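Local atomic coordinates of lactoylglutathione lyase (Pseudomonas aeruginosa, PDB entry 4MTS), a protein that belongs to the glyoxalase/bleomycin resistance/dioxygenase superfamily and binds nickel and zinc ions in a two-subunit assembly. Residues 72-86 / 112-126. Sequence-based numbering, arbitrary orientation.
Sequences YGHLAIEVEDAAVTC and FLEDPDGYKVELIQK. With NI (nickel (II) ion), chain E.
His74 and Glu122, from two parallel strands, share one nickel ion: His74 NE2 and Glu122 OE1 each lie 2.1 Å from the metal. His5 and Glu56 of the second subunit add to the same site, an arrangement characteristic of the glyoxalase superfamily, whose paired beta-alpha-beta-beta-beta modules build metal sites between them. Strand 72-79 leads into helix 82-91, and strand 120-125 runs parallel to strand 72-79; six backbone hydrogen bonds, running from Leu75 N to Lys126 N, establish the pairing. The glutamate reaches the ion with CG anti to its backbone N (chi1 -179°) and an extended chain, its carboxylate turned 59° from the imidazole plane. OE2 does not ligate the nickel and is hydrogen-bonded to a glycerol, probably from the crystallisation liquor. Phe112 adds an edge-to-face contact, presenting its edge to the imidazole face with CE1 4.0 Å from His74 ND1.

On the other sheet face, Ile77 CD1 meets Val121 CG1 at 3.6 Å, while Leu123 CD1 packs 3.7 Å from Thr85 CG2, tying helix to sheet. Phe19 of helix 13-23 also touches Val121. Asp81 N-caps the helix by accepting from Val84 N, which comes from above the carboxylate plane. The Glu78 carboxylate crosses the aliphatic part of Lys126 at a slant, CD 3.6 Å from Lys126 CG, but its salt bridge goes to Arg2 of the second subunit. At the helix start, Gln125 OE1 is gripped twice: Ala82 N donates to it at 2.9 Å, tilted 30° from the carbonyl plane, and a water that also accepts from Ala83 N donates to OE1.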
loop_
_atom_site.group_PDB
_atom_site.type_symbol
_atom_site.label_atom_id
_atom_site.label_comp_id
_atom_site.label_asym_id
_atom_site.label_seq_id
_atom_site.Cartn_x
_atom_site.Cartn_y
_atom_site.Cartn_z
ATOM N N TYR A 72 6.035 -7.179 -2.472
ATOM C CA TYR A 72 5.316 -5.897 -2.560
ATOM C C TYR A 72 5.203 -5.466 -4.038
ATOM O O TYR A 72 6.158 -5.547 -4.808
ATOM C CB TYR A 72 6.013 -4.796 -1.686
ATOM C CG TYR A 72 5.410 -3.421 -1.899
ATOM C CD1 TYR A 72 4.110 -3.142 -1.492
ATOM C CD2 TYR A 72 6.089 -2.442 -2.639
ATOM C CE1 TYR A 72 3.516 -1.905 -1.744
ATOM C CE2 TYR A 72 5.491 -1.213 -2.941
ATOM C CZ TYR A 72 4.204 -0.943 -2.475
ATOM O OH TYR A 72 3.575 0.254 -2.716
ATOM N N GLY A 73 4.027 -5.030 -4.406
ATOM C CA GLY A 73 3.704 -4.618 -5.771
ATOM C C GLY A 73 3.931 -3.169 -6.079
ATOM O O GLY A 73 5.019 -2.769 -6.505
ATOM N N HIS A 74 2.928 -2.355 -5.774
ATOM C CA HIS A 74 2.967 -0.947 -6.085
ATOM C C HIS A 74 1.866 -0.215 -5.398
ATOM O O HIS A 74 1.015 -0.827 -4.745
ATOM C CB HIS A 74 2.772 -0.773 -7.604
ATOM C CG HIS A 74 1.553 -1.485 -8.145
ATOM N ND1 HIS A 74 1.681 -2.686 -8.817
ATOM C CD2 HIS A 74 0.246 -1.126 -8.131
ATOM C CE1 HIS A 74 0.445 -3.033 -9.176
ATOM N NE2 HIS A 74 -0.448 -2.126 -8.786
ATOM N N LEU A 75 1.918 1.116 -5.516
ATOM C CA LEU A 75 0.867 1.994 -5.071
ATOM C C LEU A 75 0.276 2.563 -6.392
ATOM O O LEU A 75 1.013 3.059 -7.244
ATOM C CB LEU A 75 1.436 3.153 -4.199
ATOM C CG LEU A 75 0.302 4.091 -3.671
ATOM C CD1 LEU A 75 -0.489 3.419 -2.545
ATOM C CD2 LEU A 75 0.894 5.400 -3.102
ATOM N N ALA A 76 -1.026 2.482 -6.566
ATOM C CA ALA A 76 -1.642 2.977 -7.792
ATOM C C ALA A 76 -2.336 4.316 -7.520
ATOM O O ALA A 76 -3.003 4.488 -6.501
ATOM C CB ALA A 76 -2.651 1.974 -8.315
ATOM N N ILE A 77 -2.180 5.255 -8.454
ATOM C CA ILE A 77 -2.772 6.605 -8.357
ATOM C C ILE A 77 -3.607 6.923 -9.608
ATOM O O ILE A 77 -3.202 6.606 -10.716
ATOM C CB ILE A 77 -1.658 7.658 -8.109
ATOM C CG1 ILE A 77 -0.933 7.358 -6.761
ATOM C CG2 ILE A 77 -2.238 9.085 -8.073
ATOM C CD1 ILE A 77 0.411 8.042 -6.654
ATOM N N GLU A 78 -4.783 7.490 -9.401
ATOM C CA GLU A 78 -5.656 7.891 -10.498
ATOM C C GLU A 78 -5.184 9.238 -11.006
ATOM O O GLU A 78 -4.979 10.138 -10.210
ATOM C CB GLU A 78 -7.118 7.947 -10.037
ATOM C CG GLU A 78 -8.079 8.378 -11.129
ATOM C CD GLU A 78 -9.514 8.262 -10.663
ATOM O OE1 GLU A 78 -9.926 9.054 -9.786
ATOM O OE2 GLU A 78 -10.189 7.305 -11.096
ATOM N N VAL A 79 -4.979 9.367 -12.327
ATOM C CA VAL A 79 -4.497 10.627 -12.918
ATOM C C VAL A 79 -5.416 11.093 -14.074
ATOM O O VAL A 79 -6.066 10.270 -14.717
ATOM C CB VAL A 79 -3.009 10.543 -13.372
ATOM C CG1 VAL A 79 -2.069 10.278 -12.198
ATOM C CG2 VAL A 79 -2.805 9.500 -14.475
ATOM N N GLU A 80 -5.440 12.402 -14.342
ATOM C CA GLU A 80 -6.243 12.975 -15.433
ATOM C C GLU A 80 -5.676 12.549 -16.796
ATOM O O GLU A 80 -6.431 12.157 -17.691
ATOM C CB GLU A 80 -6.258 14.514 -15.303
ATOM C CG GLU A 80 -7.449 15.165 -15.990
ATOM C CD GLU A 80 -7.398 16.680 -16.063
ATOM O OE1 GLU A 80 -8.352 17.327 -15.575
ATOM O OE2 GLU A 80 -6.412 17.222 -16.614
ATOM N N ASP A 81 -4.347 12.576 -16.925
ATOM C CA ASP A 81 -3.633 12.255 -18.153
ATOM C C ASP A 81 -2.303 11.648 -17.775
ATOM O O ASP A 81 -1.418 12.358 -17.306
ATOM C CB ASP A 81 -3.381 13.570 -18.935
ATOM C CG ASP A 81 -2.901 13.398 -20.355
ATOM O OD1 ASP A 81 -1.957 12.613 -20.574
ATOM O OD2 ASP A 81 -3.432 14.089 -21.237
ATOM N N ALA A 82 -2.144 10.340 -18.007
ATOM C CA ALA A 82 -0.926 9.613 -17.684
ATOM C C ALA A 82 0.305 10.084 -18.454
ATOM O O ALA A 82 1.379 10.158 -17.864
ATOM C CB ALA A 82 -1.145 8.118 -17.859
ATOM N N ALA A 83 0.161 10.454 -19.749
ATOM C CA ALA A 83 1.308 10.957 -20.524
ATOM C C ALA A 83 1.839 12.265 -19.918
ATOM O O ALA A 83 3.046 12.460 -19.864
ATOM C CB ALA A 83 0.921 11.176 -21.986
ATOM N N VAL A 84 0.930 13.127 -19.454
ATOM C CA VAL A 84 1.284 14.413 -18.823
ATOM C C VAL A 84 2.021 14.169 -17.478
ATOM O O VAL A 84 3.071 14.765 -17.233
ATOM C CB VAL A 84 0.052 15.334 -18.687
ATOM C CG1 VAL A 84 0.336 16.506 -17.748
ATOM C CG2 VAL A 84 -0.400 15.843 -20.060
ATOM N N THR A 85 1.490 13.275 -16.637
ATOM C CA THR A 85 2.165 12.946 -15.369
ATOM C C THR A 85 3.566 12.346 -15.621
ATOM O O THR A 85 4.508 12.717 -14.924
ATOM C CB THR A 85 1.249 12.127 -14.468
ATOM O OG1 THR A 85 0.018 12.821 -14.396
ATOM C CG2 THR A 85 1.801 11.965 -13.036
ATOM N N CYS A 86 3.720 11.460 -16.650
ATOM C CA CYS A 86 5.017 10.880 -17.007
ATOM C C CYS A 86 6.013 11.945 -17.407
ATOM O O CYS A 86 7.172 11.883 -17.004
ATOM C CB CYS A 86 4.861 9.855 -18.125
ATOM S SG CYS A 86 4.104 8.305 -17.591
ATOM N N PHE A 112 3.968 3.541 -15.419
ATOM C CA PHE A 112 4.662 3.201 -14.201
ATOM C C PHE A 112 5.810 4.122 -13.958
ATOM O O PHE A 112 6.617 4.388 -14.868
ATOM C CB PHE A 112 5.168 1.761 -14.211
ATOM C CG PHE A 112 4.149 0.778 -13.691
ATOM C CD1 PHE A 112 4.115 0.434 -12.343
ATOM C CD2 PHE A 112 3.236 0.182 -14.549
ATOM C CE1 PHE A 112 3.212 -0.519 -11.874
ATOM C CE2 PHE A 112 2.313 -0.754 -14.073
ATOM C CZ PHE A 112 2.304 -1.088 -12.737
ATOM N N LEU A 113 5.916 4.565 -12.709
ATOM C CA LEU A 113 7.045 5.394 -12.281
ATOM C C LEU A 113 7.770 4.616 -11.214
ATOM O O LEU A 113 7.206 3.676 -10.630
ATOM C CB LEU A 113 6.542 6.709 -11.628
ATOM C CG LEU A 113 5.492 7.574 -12.344
ATOM C CD1 LEU A 113 5.201 8.863 -11.515
ATOM C CD2 LEU A 113 5.968 7.955 -13.759
ATOM N N GLU A 114 9.007 5.038 -10.899
ATOM C CA GLU A 114 9.672 4.512 -9.731
ATOM C C GLU A 114 10.036 5.692 -8.891
ATOM O O GLU A 114 10.526 6.695 -9.426
ATOM C CB GLU A 114 10.896 3.682 -10.036
ATOM C CG GLU A 114 10.591 2.214 -10.232
ATOM C CD GLU A 114 11.862 1.414 -10.455
ATOM O OE1 GLU A 114 11.756 0.226 -10.834
ATOM O OE2 GLU A 114 12.964 1.982 -10.271
ATOM N N ASP A 115 9.796 5.604 -7.581
ATOM C CA ASP A 115 10.192 6.689 -6.681
ATOM C C ASP A 115 11.713 6.578 -6.440
ATOM O O ASP A 115 12.378 5.632 -6.929
ATOM C CB ASP A 115 9.362 6.623 -5.344
ATOM C CG ASP A 115 9.715 5.550 -4.312
ATOM O OD1 ASP A 115 10.747 4.855 -4.481
ATOM O OD2 ASP A 115 9.039 5.488 -3.285
ATOM N N PRO A 116 12.326 7.520 -5.693
ATOM C CA PRO A 116 13.789 7.460 -5.496
ATOM C C PRO A 116 14.338 6.179 -4.886
ATOM O O PRO A 116 15.476 5.799 -5.177
ATOM C CB PRO A 116 14.078 8.690 -4.618
ATOM C CG PRO A 116 12.999 9.652 -4.982
ATOM C CD PRO A 116 11.770 8.756 -5.102
ATOM N N ASP A 117 13.535 5.503 -4.035
ATOM C CA ASP A 117 13.929 4.240 -3.439
ATOM C C ASP A 117 13.673 3.044 -4.364
ATOM O O ASP A 117 14.032 1.923 -4.000
ATOM C CB ASP A 117 13.229 4.031 -2.104
ATOM C CG ASP A 117 13.746 5.012 -1.085
ATOM O OD1 ASP A 117 14.707 4.666 -0.370
ATOM O OD2 ASP A 117 13.209 6.136 -1.028
ATOM N N GLY A 118 13.011 3.274 -5.487
ATOM C CA GLY A 118 12.729 2.186 -6.418
ATOM C C GLY A 118 11.359 1.552 -6.282
ATOM O O GLY A 118 11.071 0.587 -6.996
ATOM N N TYR A 119 10.495 2.073 -5.371
ATOM C CA TYR A 119 9.127 1.557 -5.242
ATOM C C TYR A 119 8.348 1.963 -6.464
ATOM O O TYR A 119 8.493 3.095 -6.964
ATOM C CB TYR A 119 8.441 2.126 -4.004
ATOM C CG TYR A 119 9.074 1.681 -2.718
ATOM C CD1 TYR A 119 8.973 0.358 -2.289
ATOM C CD2 TYR A 119 9.749 2.585 -1.903
ATOM C CE1 TYR A 119 9.531 -0.058 -1.086
ATOM C CE2 TYR A 119 10.300 2.184 -0.684
ATOM C CZ TYR A 119 10.160 0.864 -0.267
ATOM O OH TYR A 119 10.666 0.430 0.923
ATOM N N LYS A 120 7.531 1.034 -6.968
ATOM C CA LYS A 120 6.733 1.241 -8.175
ATOM C C LYS A 120 5.444 1.969 -7.905
ATOM O O LYS A 120 4.726 1.647 -6.943
ATOM C CB LYS A 120 6.390 -0.135 -8.816
ATOM C CG LYS A 120 7.615 -0.818 -9.429
ATOM C CD LYS A 120 7.227 -2.062 -10.220
ATOM C CE LYS A 120 8.424 -2.930 -10.547
ATOM N NZ LYS A 120 8.032 -4.338 -10.839
ATOM N N VAL A 121 5.157 2.972 -8.739
ATOM C CA VAL A 121 3.922 3.745 -8.686
ATOM C C VAL A 121 3.198 3.524 -9.999
ATOM O O VAL A 121 3.733 3.809 -11.073
ATOM C CB VAL A 121 4.163 5.257 -8.388
ATOM C CG1 VAL A 121 2.849 6.021 -8.417
ATOM C CG2 VAL A 121 4.876 5.449 -7.050
ATOM N N GLU A 122 1.995 2.979 -9.908
ATOM C CA GLU A 122 1.167 2.714 -11.081
ATOM C C GLU A 122 0.243 3.896 -11.298
ATOM O O GLU A 122 -0.524 4.284 -10.401
ATOM C CB GLU A 122 0.357 1.429 -10.822
ATOM C CG GLU A 122 -0.555 0.998 -11.976
ATOM C CD GLU A 122 -1.179 -0.357 -11.718
ATOM O OE1 GLU A 122 -1.904 -0.488 -10.711
ATOM O OE2 GLU A 122 -0.851 -1.317 -12.454
ATOM N N LEU A 123 0.296 4.465 -12.491
ATOM C CA LEU A 123 -0.622 5.563 -12.846
ATOM C C LEU A 123 -1.740 5.009 -13.711
ATOM O O LEU A 123 -1.466 4.332 -14.696
ATOM C CB LEU A 123 0.126 6.673 -13.606
ATOM C CG LEU A 123 1.391 7.221 -12.977
ATOM C CD1 LEU A 123 1.998 8.327 -13.870
ATOM C CD2 LEU A 123 1.146 7.726 -11.545
ATOM N N ILE A 124 -2.986 5.272 -13.341
ATOM C CA ILE A 124 -4.148 4.781 -14.094
ATOM C C ILE A 124 -4.974 5.974 -14.507
ATOM O O ILE A 124 -5.463 6.715 -13.657
ATOM C CB ILE A 124 -4.969 3.722 -13.314
ATOM C CG1 ILE A 124 -4.049 2.572 -12.848
ATOM C CG2 ILE A 124 -6.143 3.197 -14.214
ATOM C CD1 ILE A 124 -4.750 1.415 -12.014
ATOM N N GLN A 125 -5.082 6.207 -15.812
ATOM C CA GLN A 125 -5.829 7.357 -16.322
ATOM C C GLN A 125 -7.321 7.272 -16.027
ATOM O O GLN A 125 -7.946 6.255 -16.324
ATOM C CB GLN A 125 -5.582 7.513 -17.832
ATOM C CG GLN A 125 -6.159 8.813 -18.402
ATOM C CD GLN A 125 -5.439 9.108 -19.678
ATOM O OE1 GLN A 125 -4.206 9.155 -19.715
ATOM N NE2 GLN A 125 -6.186 9.233 -20.757
ATOM N N LYS A 126 -7.894 8.355 -15.475
ATOM C CA LYS A 126 -9.314 8.479 -15.116
ATOM C C LYS A 126 -10.226 8.150 -16.286
ATOM O O LYS A 126 -9.948 8.549 -17.425
ATOM C CB LYS A 126 -9.613 9.879 -14.559
ATOM C CG LYS A 126 -10.819 9.914 -13.620
ATOM C CD LYS A 126 -10.998 11.283 -12.979
ATOM C CE LYS A 126 -12.406 11.485 -12.474
ATOM N NZ LYS A 126 -12.577 12.814 -11.826
HETATM NI NI NI E . -2.443 -2.199 -9.584
HETATM O O HOH W 1 4.957 1.885 -4.211
HETATM O O HOH W 2 7.501 -1.584 -5.758
HETATM O O HOH W 3 6.587 -4.552 -8.067
HETATM O O HOH W 4 -8.910 11.258 -17.547
HETATM O O HOH W 5 -2.228 9.517 -21.436
#